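Local coordinates for malonyl CoA-acyl carrier protein transacylase (Staphylococcus aureus, PDB 3IM9), which catalyses the transfer of the malonyl group from malonyl-CoA to holo-acyl carrier protein, supplying malonyl-ACP for fatty acid biosynthesis, at residues A[91-96]-A[230-235]; A[98-103]-A[251-256]; A[116-121]-A[220-225]. All blocks are in the same frame, centred on the assembly; numbering follows the deposited sequence.

Contact 1 of 3, residues A[91-96]-A[230-235]; sequences DFTMGH and AKFPVV
Thr-93 joins its neighbour through both of its backbone polar atoms: its N donates to Pro-233 O at 3.0 Å, and its O receives Val-235 N at 2.8 Å in a nearly straight bond, 169° at the hydrogen. Phe-92, Thr-93 and Met-94 stand alongside Pro-233, Val-234 and Val-235, and the chains run in broadly the same direction, 36° apart. Beyond the bridge between Thr-93 and Val-234, a water links Gly-95 N, from which it accepts, to Val-235 O.

The tight part surrounds Thr-93, which is buried. With OG1 anti to the backbone N (chi1 -177°), its hydroxyl is turned to Ile-14 O and Ser-103 OG, while CG2 meets the edge of the Phe-232 ring, 3.6 Å from CE2. Val-234 CG2 touches the same methyl at 3.9 Å. Further along, Met-94 CB lies 4.1 Å from Val-235 CB, and helix 263-272 packs on both side chains.

Toward Asp-91 the contact is less enclosed, Phe-92 and Pro-233 being partly exposed, though they still touch closely. Here the Phe-92 ring offers its edge, through CD2, to Pro-233 CB at 3.6 Å, and Asp-91 O approaches Pro-233 CD.

The single parallel bridge adds a short extra strand beside strand 92-95 of the parallel sheet, the strand that leads into the Gly-X-Ser-X-Gly turn around Ser-97, consistent with the nucleophile elbow of this acyltransferase family.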
ATOM      1  N   ASP A  91       8.207 -16.426   1.751  1.00 16.17           N
ATOM      2  CA  ASP A  91       7.564 -17.267   0.748  1.00 16.14           C
ATOM      3  C   ASP A  91       6.690 -16.454  -0.230  1.00 15.07           C
ATOM      4  O   ASP A  91       6.569 -16.799  -1.425  1.00 15.82           O
ATOM      5  CB  ASP A  91       6.761 -18.294   1.472  1.00 15.53           C
ATOM      6  CG  ASP A  91       7.630 -19.148   2.408  1.00 18.70           C
ATOM      7  OD1 ASP A  91       8.509 -19.859   1.802  1.00 23.92           O
ATOM      8  OD2 ASP A  91       7.374 -19.171   3.619  1.00 17.74           O
ATOM      9  N   PHE A  92       6.195 -15.278   0.252  1.00 14.26           N
ATOM     10  CA  PHE A  92       5.319 -14.441  -0.585  1.00 12.41           C
ATOM     11  C   PHE A  92       5.444 -13.016  -0.019  1.00 11.68           C
ATOM     12  O   PHE A  92       6.008 -12.759   1.057  1.00 12.54           O
ATOM     13  CB  PHE A  92       3.827 -14.795  -0.340  1.00 15.61           C
ATOM     14  CG  PHE A  92       3.457 -16.256  -0.716  1.00 14.43           C
ATOM     15  CD1 PHE A  92       3.465 -17.184   0.312  1.00 17.49           C
ATOM     16  CD2 PHE A  92       3.159 -16.608  -2.023  1.00 20.32           C
ATOM     17  CE1 PHE A  92       3.171 -18.558   0.037  1.00 19.73           C
ATOM     18  CE2 PHE A  92       2.828 -17.961  -2.307  1.00 22.00           C
ATOM     19  CZ  PHE A  92       2.850 -18.889  -1.244  1.00 19.66           C
ATOM     20  N   THR A  93       4.843 -12.094  -0.780  1.00 11.78           N
ATOM     21  CA  THR A  93       4.786 -10.698  -0.290  1.00 10.65           C
ATOM     22  C   THR A  93       3.532 -10.065  -0.851  1.00 10.91           C
ATOM     23  O   THR A  93       2.955 -10.486  -1.873  1.00 12.66           O
ATOM     24  CB  THR A  93       6.052  -9.945  -0.763  1.00 10.32           C
ATOM     25  OG1 THR A  93       6.025  -8.608  -0.229  1.00 11.24           O
ATOM     26  CG2 THR A  93       6.183  -9.847  -2.240  1.00 12.26           C
ATOM     27  N   MET A  94       3.124  -8.986  -0.164  1.00 10.83           N
ATOM     28  CA  MET A  94       2.055  -8.080  -0.672  1.00 10.62           C
ATOM     29  C   MET A  94       2.219  -6.752   0.004  1.00 10.16           C
ATOM     30  O   MET A  94       2.908  -6.633   1.007  1.00  9.82           O
ATOM     31  CB  MET A  94       0.611  -8.620  -0.404  1.00 11.54           C
ATOM     32  CG  MET A  94       0.255  -8.712   1.053  1.00 10.59           C
ATOM     33  SD  MET A  94      -1.465  -9.032   1.353  1.00 13.02           S
ATOM     34  CE  MET A  94      -1.322  -9.365   3.089  1.00 14.18           C
ATOM     35  N   GLY A  95       1.650  -5.729  -0.604  1.00  9.49           N
ATOM     36  CA  GLY A  95       1.717  -4.364   0.049  1.00 10.91           C
ATOM     37  C   GLY A  95       0.484  -3.582  -0.342  1.00 10.71           C
ATOM     38  O   GLY A  95      -0.129  -3.825  -1.407  1.00 11.69           O
ATOM     39  N   HIS A  96       0.142  -2.598   0.492  1.00  9.09           N
ATOM     40  CA  HIS A  96      -1.148  -1.889   0.290  1.00  8.78           C
ATOM     41  C   HIS A  96      -0.968  -0.673  -0.594  1.00  9.69           C
ATOM     42  O   HIS A  96      -0.332   0.302  -0.159  1.00  8.64           O
ATOM     43  CB  HIS A  96      -1.709  -1.508   1.652  1.00  9.17           C
ATOM     44  CG  HIS A  96      -3.164  -1.147   1.619  1.00  9.34           C
ATOM     45  ND1 HIS A  96      -3.589   0.101   1.158  1.00 12.36           N
ATOM     46  CD2 HIS A  96      -4.247  -1.771   2.134  1.00 10.54           C
ATOM     47  CE1 HIS A  96      -4.917   0.161   1.257  1.00 11.39           C
ATOM     48  NE2 HIS A  96      -5.340  -0.943   1.887  1.00  9.08           N
ATOM     49  N   ALA A 230       9.345 -12.001 -10.697  1.00 15.29           N
ATOM     50  CA  ALA A 230       9.493 -11.936  -9.231  1.00 16.13           C
ATOM     51  C   ALA A 230      10.219 -13.216  -8.760  1.00 17.10           C
ATOM     52  O   ALA A 230       9.860 -14.345  -9.236  1.00 18.46           O
ATOM     53  CB  ALA A 230       8.082 -11.866  -8.600  1.00 16.42           C
ATOM     54  N   LYS A 231      11.079 -13.078  -7.756  1.00 15.90           N
ATOM     55  CA  LYS A 231      11.734 -14.234  -7.170  1.00 19.57           C
ATOM     56  C   LYS A 231      10.857 -15.057  -6.233  1.00 18.33           C
ATOM     57  O   LYS A 231      11.148 -16.243  -5.947  1.00 20.37           O
ATOM     58  CB  LYS A 231      13.010 -13.758  -6.465  1.00 19.68           C
ATOM     59  CG  LYS A 231      14.199 -13.424  -7.384  1.00 24.32           C
ATOM     60  CD  LYS A 231      15.431 -13.014  -6.503  1.00 34.19           C
ATOM     61  CE  LYS A 231      16.764 -12.766  -7.254  1.00 36.13           C
ATOM     62  NZ  LYS A 231      16.503 -12.269  -8.588  1.00 40.79           N
ATOM     63  N   PHE A 232       9.715 -14.510  -5.783  1.00 15.45           N
ATOM     64  CA  PHE A 232       8.709 -15.258  -5.010  1.00 14.83           C
ATOM     65  C   PHE A 232       7.407 -14.456  -5.331  1.00 14.27           C
ATOM     66  O   PHE A 232       7.530 -13.286  -5.764  1.00 14.48           O
ATOM     67  CB  PHE A 232       9.036 -15.356  -3.488  1.00 16.06           C
ATOM     68  CG  PHE A 232       9.530 -14.052  -2.888  1.00 16.25           C
ATOM     69  CD1 PHE A 232      10.909 -13.757  -2.851  1.00 15.42           C
ATOM     70  CD2 PHE A 232       8.624 -13.067  -2.381  1.00 16.76           C
ATOM     71  CE1 PHE A 232      11.395 -12.575  -2.330  1.00 17.93           C
ATOM     72  CE2 PHE A 232       9.139 -11.845  -1.874  1.00 16.83           C
ATOM     73  CZ  PHE A 232      10.469 -11.542  -1.877  1.00 15.40           C
ATOM     74  N   PRO A 233       6.233 -15.102  -5.163  1.00 15.45           N
ATOM     75  CA  PRO A 233       4.982 -14.454  -5.655  1.00 15.28           C
ATOM     76  C   PRO A 233       4.624 -13.158  -4.868  1.00 11.54           C
ATOM     77  O   PRO A 233       4.704 -13.091  -3.651  1.00 13.53           O
ATOM     78  CB  PRO A 233       3.894 -15.487  -5.399  1.00 16.64           C
ATOM     79  CG  PRO A 233       4.672 -16.930  -5.339  1.00 14.53           C
ATOM     80  CD  PRO A 233       6.014 -16.495  -4.724  1.00 16.31           C
ATOM     81  N   VAL A 234       4.179 -12.198  -5.669  1.00 12.59           N
ATOM     82  CA  VAL A 234       3.665 -10.886  -5.168  1.00 10.55           C
ATOM     83  C   VAL A 234       2.142 -11.068  -5.269  1.00 10.51           C
ATOM     84  O   VAL A 234       1.609 -11.274  -6.416  1.00 12.50           O
ATOM     85  CB  VAL A 234       4.139  -9.772  -6.033  1.00 10.39           C
ATOM     86  CG1 VAL A 234       3.509  -8.441  -5.519  1.00 11.16           C
ATOM     87  CG2 VAL A 234       5.680  -9.678  -6.100  1.00 12.22           C
ATOM     88  N   VAL A 235       1.420 -10.997  -4.155  1.00 11.45           N
ATOM     89  CA  VAL A 235      -0.053 -11.102  -4.198  1.00 12.05           C
ATOM     90  C   VAL A 235      -0.554  -9.709  -4.546  1.00 12.17           C
ATOM     91  O   VAL A 235      -0.428  -8.795  -3.740  1.00 11.00           O
ATOM     92  CB  VAL A 235      -0.626 -11.620  -2.921  1.00 10.84           C
ATOM     93  CG1 VAL A 235      -2.172 -11.802  -3.023  1.00 12.14           C
ATOM     94  CG2 VAL A 235      -0.003 -13.026  -2.664  1.00 14.44           C
TER
HETATM   95  O   HOH W   1       0.656  -6.396  -3.101  1.00 12.02           O

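Contact 2 of 3, residues A[98-103]-A[251-256]; sequences LGEYSS and SNMVKQ. With CA (calcium ion), chain B.
A calcium ion sits between Tyr-101 and the helix of Met-253 and Gln-256, bound by a phenol oxygen, a main-chain carbonyl and an amide oxygen, with no carboxylate from either segment. Tyr-101 OH and Met-253 O each lie 2.7 Å from the calcium, and Gln-256 OE1 lies 2.6 Å from it. The ion is in the plane of the Tyr-101 ring, at its edge, whereas Met-253 CE covers one face, 3.8 Å from the centroid.

The methyl reaches the ring because the methionine side chain is folded. It bends at chi2 (-34°) and chi3 (-65°), curling CE over the phenol ring and leaving SD farther above the same ring, in a longer Met-aromatic contact. SD also lies close to Glu-100 OE2, at 3.1 Å, so the thioether lies between carboxylate and ring.

Glu-100, extended beyond CG, reaches between the two antiparallel helices, whose segment axes are 12.0 Å apart. Its buried carboxylate is well supplied with donors: OE1 receives Asn-237 N, while OE2 receives Gln-236 NE2 and a water that also donates to Asn-252 O. Gln-256 NE2 passes 3.6 Å from Glu-100 CB and bonds to Ser-97 O, while OE1 takes a bond from Arg-122 NH2 besides the metal.

Arg-122 completes the residues around the ion. With Ser-97 and His-207, the catalytic residues inferred by similarity, close to Gln-256, the arrangement is consistent with the active-site pocket of a malonyl transacylase, beside its probable nucleophile elbow.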
ATOM      1  N   LEU A  98       0.548   1.827  -2.567  1.00  8.19           N
ATOM      2  CA  LEU A  98       1.981   2.110  -2.708  1.00  8.28           C
ATOM      3  C   LEU A  98       2.814   0.876  -2.248  1.00  8.17           C
ATOM      4  O   LEU A  98       3.881   0.574  -2.819  1.00  8.71           O
ATOM      5  CB  LEU A  98       2.272   3.373  -1.865  1.00  8.11           C
ATOM      6  CG  LEU A  98       3.761   3.813  -1.825  1.00  9.81           C
ATOM      7  CD1 LEU A  98       4.636   2.980  -0.811  1.00  9.22           C
ATOM      8  CD2 LEU A  98       4.395   3.909  -3.227  1.00  9.13           C
ATOM      9  N   GLY A  99       2.408   0.281  -1.144  1.00  6.82           N
ATOM     10  CA  GLY A  99       3.163  -0.832  -0.582  1.00  8.45           C
ATOM     11  C   GLY A  99       3.470  -1.955  -1.569  1.00  9.14           C
ATOM     12  O   GLY A  99       4.432  -2.694  -1.358  1.00  8.37           O
ATOM     13  N   GLU A 100       2.626  -2.099  -2.619  1.00  7.62           N
ATOM     14  CA  GLU A 100       2.899  -3.157  -3.588  1.00  8.61           C
ATOM     15  C   GLU A 100       4.239  -2.893  -4.248  1.00  9.95           C
ATOM     16  O   GLU A 100       4.896  -3.864  -4.660  1.00 10.46           O
ATOM     17  CB  GLU A 100       1.744  -3.193  -4.610  1.00  9.78           C
ATOM     18  CG  GLU A 100       1.810  -4.446  -5.582  1.00  9.65           C
ATOM     19  CD  GLU A 100       0.461  -4.827  -6.066  1.00  9.57           C
ATOM     20  OE1 GLU A 100      -0.494  -4.836  -5.262  1.00 12.20           O
ATOM     21  OE2 GLU A 100       0.375  -5.147  -7.280  1.00 12.86           O
ATOM     22  N   TYR A 101       4.637  -1.627  -4.397  1.00  9.10           N
ATOM     23  CA  TYR A 101       5.979  -1.305  -4.991  1.00  9.10           C
ATOM     24  C   TYR A 101       7.080  -1.770  -4.068  1.00 10.10           C
ATOM     25  O   TYR A 101       8.158  -2.181  -4.550  1.00 10.20           O
ATOM     26  CB  TYR A 101       6.047   0.145  -5.379  1.00  9.36           C
ATOM     27  CG  TYR A 101       5.163   0.425  -6.544  1.00  9.75           C
ATOM     28  CD1 TYR A 101       3.814   0.825  -6.387  1.00  9.55           C
ATOM     29  CD2 TYR A 101       5.677   0.315  -7.849  1.00 10.24           C
ATOM     30  CE1 TYR A 101       2.952   1.061  -7.480  1.00 10.19           C
ATOM     31  CE2 TYR A 101       4.840   0.521  -8.962  1.00 10.85           C
ATOM     32  CZ  TYR A 101       3.514   0.881  -8.759  1.00  9.80           C
ATOM     33  OH  TYR A 101       2.731   1.071  -9.892  1.00 12.45           O
ATOM     34  N   SER A 102       6.923  -1.669  -2.759  1.00  8.72           N
ATOM     35  CA  SER A 102       7.900  -2.206  -1.863  1.00  8.94           C
ATOM     36  C   SER A 102       7.987  -3.722  -2.053  1.00 10.30           C
ATOM     37  O   SER A 102       9.079  -4.274  -1.972  1.00 11.06           O
ATOM     38  CB  SER A 102       7.478  -1.869  -0.437  1.00  8.58           C
ATOM     39  OG  SER A 102       7.489  -0.430  -0.295  1.00  9.62           O
ATOM     40  N   SER A 103       6.852  -4.371  -2.289  1.00  9.56           N
ATOM     41  CA  SER A 103       6.884  -5.840  -2.581  1.00 10.83           C
ATOM     42  C   SER A 103       7.698  -6.064  -3.863  1.00 12.39           C
ATOM     43  O   SER A 103       8.413  -7.115  -3.945  1.00 12.08           O
ATOM     44  CB  SER A 103       5.431  -6.338  -2.738  1.00 10.91           C
ATOM     45  OG  SER A 103       4.776  -6.446  -1.516  1.00 10.96           O
ATOM     46  N   SER A 251       1.350  -5.061 -15.973  1.00 15.05           N
ATOM     47  CA  SER A 251       0.012  -4.690 -16.429  1.00 15.41           C
ATOM     48  C   SER A 251      -0.911  -4.466 -15.221  1.00 14.92           C
ATOM     49  O   SER A 251      -1.722  -3.524 -15.180  1.00 14.70           O
ATOM     50  CB  SER A 251      -0.564  -5.904 -17.210  1.00 18.12           C
ATOM     51  OG  SER A 251      -1.880  -5.591 -17.583  1.00 22.50           O
ATOM     52  N   ASN A 252      -0.730  -5.270 -14.187  1.00 14.03           N
ATOM     53  CA  ASN A 252      -1.546  -5.135 -12.963  1.00 13.99           C
ATOM     54  C   ASN A 252      -1.169  -3.902 -12.145  1.00 11.01           C
ATOM     55  O   ASN A 252      -2.038  -3.449 -11.376  1.00 12.28           O
ATOM     56  CB  ASN A 252      -1.394  -6.403 -12.135  1.00 15.14           C
ATOM     57  CG  ASN A 252      -2.297  -7.521 -12.673  1.00 18.74           C
ATOM     58  OD1 ASN A 252      -3.257  -7.252 -13.416  1.00 18.65           O
ATOM     59  ND2 ASN A 252      -2.015  -8.721 -12.286  1.00 17.69           N
ATOM     60  N   MET A 253       0.022  -3.355 -12.343  1.00 11.86           N
ATOM     61  CA  MET A 253       0.299  -2.103 -11.662  1.00 10.02           C
ATOM     62  C   MET A 253      -0.430  -0.962 -12.326  1.00 11.76           C
ATOM     63  O   MET A 253      -0.742   0.060 -11.606  1.00 11.48           O
ATOM     64  CB  MET A 253       1.832  -1.791 -11.733  1.00 10.96           C
ATOM     65  CG  MET A 253       2.712  -2.873 -10.917  1.00 12.07           C
ATOM     66  SD  MET A 253       1.998  -3.563  -9.446  1.00 11.46           S
ATOM     67  CE  MET A 253       1.867  -2.076  -8.338  1.00 10.43           C
ATOM     68  N   VAL A 254      -0.602  -1.002 -13.663  1.00 10.50           N
ATOM     69  CA  VAL A 254      -1.391   0.038 -14.251  1.00  9.92           C
ATOM     70  C   VAL A 254      -2.906  -0.133 -13.821  1.00 10.80           C
ATOM     71  O   VAL A 254      -3.556   0.872 -13.404  1.00 10.77           O
ATOM     72  CB  VAL A 254      -1.300  -0.024 -15.823  1.00 11.41           C
ATOM     73  CG1 VAL A 254      -2.108   1.129 -16.376  1.00 13.71           C
ATOM     74  CG2 VAL A 254       0.180   0.122 -16.175  1.00 13.00           C
ATOM     75  N   LYS A 255      -3.402  -1.373 -13.840  1.00 12.95           N
ATOM     76  CA  LYS A 255      -4.845  -1.595 -13.425  1.00 12.17           C
ATOM     77  C   LYS A 255      -5.065  -1.212 -11.966  1.00 11.74           C
ATOM     78  O   LYS A 255      -6.132  -0.762 -11.609  1.00 12.29           O
ATOM     79  CB  LYS A 255      -5.239  -3.051 -13.578  1.00 13.73           C
ATOM     80  CG  LYS A 255      -5.140  -3.476 -15.038  1.00 15.62           C
ATOM     81  CD  LYS A 255      -5.602  -4.928 -15.184  1.00 22.49           C
ATOM     82  CE  LYS A 255      -5.613  -5.241 -16.731  1.00 31.45           C
ATOM     83  NZ  LYS A 255      -6.056  -6.672 -16.986  1.00 34.06           N
ATOM     84  N   GLN A 256      -4.005  -1.348 -11.161  1.00 11.99           N
ATOM     85  CA  GLN A 256      -4.094  -1.080  -9.717  1.00 11.72           C
ATOM     86  C   GLN A 256      -4.581   0.374  -9.486  1.00 10.90           C
ATOM     87  O   GLN A 256      -5.328   0.635  -8.520  1.00 12.49           O
ATOM     88  CB  GLN A 256      -2.720  -1.253  -9.079  1.00 10.18           C
ATOM     89  CG  GLN A 256      -2.784  -1.294  -7.526  1.00 10.35           C
ATOM     90  CD  GLN A 256      -1.519  -0.702  -6.897  1.00 10.66           C
ATOM     91  OE1 GLN A 256      -1.004   0.322  -7.339  1.00 12.66           O
ATOM     92  NE2 GLN A 256      -1.027  -1.350  -5.879  1.00  9.23           N
TER
HETATM   93 CA    CA B 601       0.097   1.374  -9.454  1.00 27.15          CA
HETATM   94  O   HOH W   2      -2.163  -4.808  -8.439  1.00 10.91           O

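Contact 3 of 3, residues A[116-121]-A[220-225]; sequences VKIVRK and SYINQF
Tyr-221 and Ile-118, the two residues with most surface buried here, meet edge-on: Ile-118 CA approaches the rim of the tyrosine ring, 4.1 Å from CE2. Each is surrounded differently.

Tyr-221 is layered between two partners. Lys-121 bends at chi2 (65°) and chi3 (77°), folding its aliphatic chain across one face and bringing CE over the middle of the ring, 3.7 Å from the centroid. Its NZ lies farther out, 4.9 Å from the same centroid and 26° off the normal, an off-centre cation-pi contact. The opposite face is met by the rim of the Phe-225 ring. At the phenol end, OH packs against Lys-117 CB and is linked by a water to Lys-117 O, a carbonyl that also accepts the helical bond from Lys-121 N.

Ile-118 works through two branches. CG1 lies over a face of Phe-225, offset toward its rim, 4.0 Å from the centroid, with Ile-118 CD1 following the rim near CD1 and CG of the phenylalanine. The other branch, CG2, meets Ile-222 CG2 at 3.9 Å.

Phe-225, the next largest contributor, closes a type I turn begun at Ile-222. Its ring edge faces Lys-117 CD, which comes within 3.9 Å of Phe-225 CE2.

Helix 112-128 and the end of helix 215-222 are thus joined by ring faces, methyls and methylenes, with a bridging water and an off-centre cation-pi contact as the polar elements. Lysine chemistry is divided accordingly: carbon chains pack on the aromatics, and the Lys-121 charge probably gains modest stabilisation from the tyrosine ring.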
ATOM      1  N   VAL A 116      11.785   3.871  -6.933  1.00  9.98           N
ATOM      2  CA  VAL A 116      11.587   5.174  -6.227  1.00  9.51           C
ATOM      3  C   VAL A 116      11.190   6.265  -7.252  1.00  9.21           C
ATOM      4  O   VAL A 116      10.368   7.136  -7.005  1.00 10.00           O
ATOM      5  CB  VAL A 116      12.802   5.576  -5.308  1.00 10.95           C
ATOM      6  CG1 VAL A 116      13.962   6.192  -6.137  1.00 12.71           C
ATOM      7  CG2 VAL A 116      12.300   6.563  -4.257  1.00 11.55           C
ATOM      8  N   LYS A 117      11.748   6.125  -8.483  1.00 10.53           N
ATOM      9  CA  LYS A 117      11.371   7.072  -9.550  1.00 10.51           C
ATOM     10  C   LYS A 117       9.952   6.768  -9.998  1.00 10.28           C
ATOM     11  O   LYS A 117       9.152   7.748 -10.193  1.00 11.06           O
ATOM     12  CB  LYS A 117      12.339   6.927 -10.769  1.00 11.01           C
ATOM     13  CG  LYS A 117      13.824   7.261 -10.422  1.00  9.88           C
ATOM     14  CD  LYS A 117      14.781   6.769 -11.470  1.00 12.36           C
ATOM     15  CE  LYS A 117      16.169   7.254 -11.133  1.00 15.57           C
ATOM     16  NZ  LYS A 117      17.188   6.570 -12.109  1.00 15.35           N
ATOM     17  N   ILE A 118       9.628   5.476 -10.106  1.00 10.86           N
ATOM     18  CA  ILE A 118       8.288   5.119 -10.555  1.00 10.69           C
ATOM     19  C   ILE A 118       7.202   5.631  -9.545  1.00 10.68           C
ATOM     20  O   ILE A 118       6.166   6.196  -9.963  1.00 12.24           O
ATOM     21  CB  ILE A 118       8.163   3.586 -10.707  1.00 10.90           C
ATOM     22  CG1 ILE A 118       8.912   3.311 -12.041  1.00 12.34           C
ATOM     23  CG2 ILE A 118       6.683   3.154 -10.824  1.00 10.57           C
ATOM     24  CD1 ILE A 118       9.198   1.827 -12.179  1.00 12.17           C
ATOM     25  N   VAL A 119       7.460   5.455  -8.235  1.00 11.08           N
ATOM     26  CA  VAL A 119       6.396   5.850  -7.307  1.00 10.97           C
ATOM     27  C   VAL A 119       6.383   7.355  -7.114  1.00 11.50           C
ATOM     28  O   VAL A 119       5.287   7.945  -6.810  1.00 10.71           O
ATOM     29  CB  VAL A 119       6.503   5.136  -5.931  1.00  9.00           C
ATOM     30  CG1 VAL A 119       6.382   3.633  -6.121  1.00 11.02           C
ATOM     31  CG2 VAL A 119       7.722   5.546  -5.071  1.00 10.90           C
ATOM     32  N   ARG A 120       7.515   8.079  -7.310  1.00  9.72           N
ATOM     33  CA  ARG A 120       7.419   9.499  -7.346  1.00  9.16           C
ATOM     34  C   ARG A 120       6.508   9.953  -8.507  1.00 10.87           C
ATOM     35  O   ARG A 120       5.660  10.847  -8.294  1.00  9.78           O
ATOM     36  CB  ARG A 120       8.886  10.095  -7.488  1.00 10.53           C
ATOM     37  CG  ARG A 120       8.933  11.612  -7.834  1.00 10.05           C
ATOM     38  CD  ARG A 120       8.374  12.400  -6.690  1.00 12.07           C
ATOM     39  NE  ARG A 120       8.812  13.822  -6.837  1.00 12.62           N
ATOM     40  CZ  ARG A 120       8.429  14.781  -6.028  1.00 14.26           C
ATOM     41  NH1 ARG A 120       7.580  14.525  -5.009  1.00 14.30           N
ATOM     42  NH2 ARG A 120       8.907  16.063  -6.191  1.00 14.71           N
ATOM     43  N   LYS A 121       6.679   9.381  -9.734  1.00 10.67           N
ATOM     44  CA  LYS A 121       5.779   9.767 -10.789  1.00 10.75           C
ATOM     45  C   LYS A 121       4.321   9.342 -10.487  1.00 11.06           C
ATOM     46  O   LYS A 121       3.449  10.133 -10.750  1.00 11.21           O
ATOM     47  CB  LYS A 121       6.250   9.046 -12.105  1.00 10.20           C
ATOM     48  CG  LYS A 121       5.398   9.424 -13.373  1.00 12.78           C
ATOM     49  CD  LYS A 121       5.501  10.844 -13.785  1.00 16.57           C
ATOM     50  CE  LYS A 121       6.800  11.088 -14.500  1.00 24.97           C
ATOM     51  NZ  LYS A 121       6.798  12.443 -15.250  1.00 26.97           N
ATOM     52  N   SER A 220       3.154   4.954 -19.938  1.00 16.38           N
ATOM     53  CA  SER A 220       4.268   5.460 -20.726  1.00 18.09           C
ATOM     54  C   SER A 220       5.564   5.579 -19.900  1.00 17.41           C
ATOM     55  O   SER A 220       6.680   5.154 -20.326  1.00 19.14           O
ATOM     56  CB  SER A 220       3.924   6.804 -21.333  1.00 20.79           C
ATOM     57  OG  SER A 220       5.048   7.215 -22.068  1.00 25.97           O
ATOM     58  N   TYR A 221       5.472   6.144 -18.718  1.00 14.33           N
ATOM     59  CA  TYR A 221       6.650   6.294 -17.863  1.00 13.62           C
ATOM     60  C   TYR A 221       7.256   4.959 -17.419  1.00 14.05           C
ATOM     61  O   TYR A 221       8.449   4.821 -17.404  1.00 13.98           O
ATOM     62  CB  TYR A 221       6.336   7.133 -16.610  1.00 20.00           C
ATOM     63  CG  TYR A 221       7.557   7.547 -15.830  1.00 20.00           C
ATOM     64  CD1 TYR A 221       8.473   8.391 -16.365  1.00 20.00           C
ATOM     65  CD2 TYR A 221       7.780   7.073 -14.558  1.00 20.00           C
ATOM     66  CE1 TYR A 221       9.563   8.763 -15.648  1.00 20.00           C
ATOM     67  CE2 TYR A 221       8.867   7.458 -13.827  1.00 20.00           C
ATOM     68  CZ  TYR A 221       9.770   8.282 -14.360  1.00 20.00           C
ATOM     69  OH  TYR A 221      10.834   8.643 -13.600  1.00 20.00           O
ATOM     70  N   ILE A 222       6.416   4.027 -17.008  1.00 12.15           N
ATOM     71  CA  ILE A 222       6.936   2.775 -16.489  1.00 12.79           C
ATOM     72  C   ILE A 222       7.698   1.953 -17.585  1.00 12.73           C
ATOM     73  O   ILE A 222       8.457   1.038 -17.227  1.00 13.42           O
ATOM     74  CB  ILE A 222       5.970   1.926 -15.708  1.00 13.83           C
ATOM     75  CG1 ILE A 222       4.825   1.359 -16.597  1.00 15.77           C
ATOM     76  CG2 ILE A 222       5.406   2.773 -14.447  1.00 13.32           C
ATOM     77  CD1 ILE A 222       3.838   0.461 -15.933  1.00 15.34           C
ATOM     78  N   ASN A 223       7.482   2.306 -18.829  1.00 13.99           N
ATOM     79  CA  ASN A 223       8.223   1.647 -19.939  1.00 15.09           C
ATOM     80  C   ASN A 223       9.628   2.104 -19.996  1.00 15.56           C
ATOM     81  O   ASN A 223      10.420   1.508 -20.723  1.00 15.94           O
ATOM     82  CB  ASN A 223       7.618   1.998 -21.332  1.00 18.62           C
ATOM     83  CG  ASN A 223       6.317   1.309 -21.575  1.00 19.10           C
ATOM     84  OD1 ASN A 223       5.978   0.291 -20.938  1.00 28.16           O
ATOM     85  ND2 ASN A 223       5.523   1.921 -22.483  1.00 27.92           N
ATOM     86  N   GLN A 224       9.953   3.150 -19.250  1.00 13.93           N
ATOM     87  CA  GLN A 224      11.366   3.599 -19.176  1.00 14.78           C
ATOM     88  C   GLN A 224      12.232   2.703 -18.287  1.00 15.47           C
ATOM     89  O   GLN A 224      13.482   2.985 -18.149  1.00 18.07           O
ATOM     90  CB  GLN A 224      11.487   5.058 -18.790  1.00 13.74           C
ATOM     91  CG  GLN A 224      10.747   5.989 -19.768  1.00 13.45           C
ATOM     92  CD  GLN A 224      10.814   7.413 -19.377  1.00 14.20           C
ATOM     93  OE1 GLN A 224      11.651   7.875 -18.603  1.00 13.82           O
ATOM     94  NE2 GLN A 224       9.852   8.212 -19.938  1.00 19.29           N
ATOM     95  N   PHE A 225      11.687   1.653 -17.659  1.00 13.90           N
ATOM     96  CA  PHE A 225      12.469   0.867 -16.742  1.00 13.24           C
ATOM     97  C   PHE A 225      12.356  -0.583 -17.132  1.00 15.53           C
ATOM     98  O   PHE A 225      11.343  -1.007 -17.717  1.00 16.09           O
ATOM     99  CB  PHE A 225      11.835   1.054 -15.331  1.00 13.34           C
ATOM    100  CG  PHE A 225      11.842   2.487 -14.911  1.00 12.59           C
ATOM    101  CD1 PHE A 225      10.770   3.341 -15.217  1.00  9.73           C
ATOM    102  CD2 PHE A 225      13.003   3.037 -14.276  1.00 11.89           C
ATOM    103  CE1 PHE A 225      10.843   4.667 -14.958  1.00 12.10           C
ATOM    104  CE2 PHE A 225      13.074   4.384 -13.994  1.00 12.15           C
ATOM    105  CZ  PHE A 225      11.970   5.264 -14.339  1.00 10.48           C
TER
HETATM  106  O   HOH W   3      10.051  10.190 -11.173  1.00 16.22           O

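Contact 2 lies between the other two and touches both. Contact 1 reaches it where Thr-93 OG1 and Ser-103 OG approach to 2.8 Å, a probable hydrogen bond; strand 92-95 leads into helix 99-106 through Ser-97. Contact 2 meets contact 3 by packing alone, Tyr-101 CG lying 3.5 Å from Val-119 CG1. Contacts 1 and 3, with centres 20 Å apart, do not touch. Only contact 2 holds calcium ligands, and its Gln-256 side chain is about 4 Å from that of His-207 and about 5 Å from that of Ser-97, both catalytic by similarity. The side chains of Met-94 and Ile-118 are about 11 Å and 12 Å from that of Ser-97.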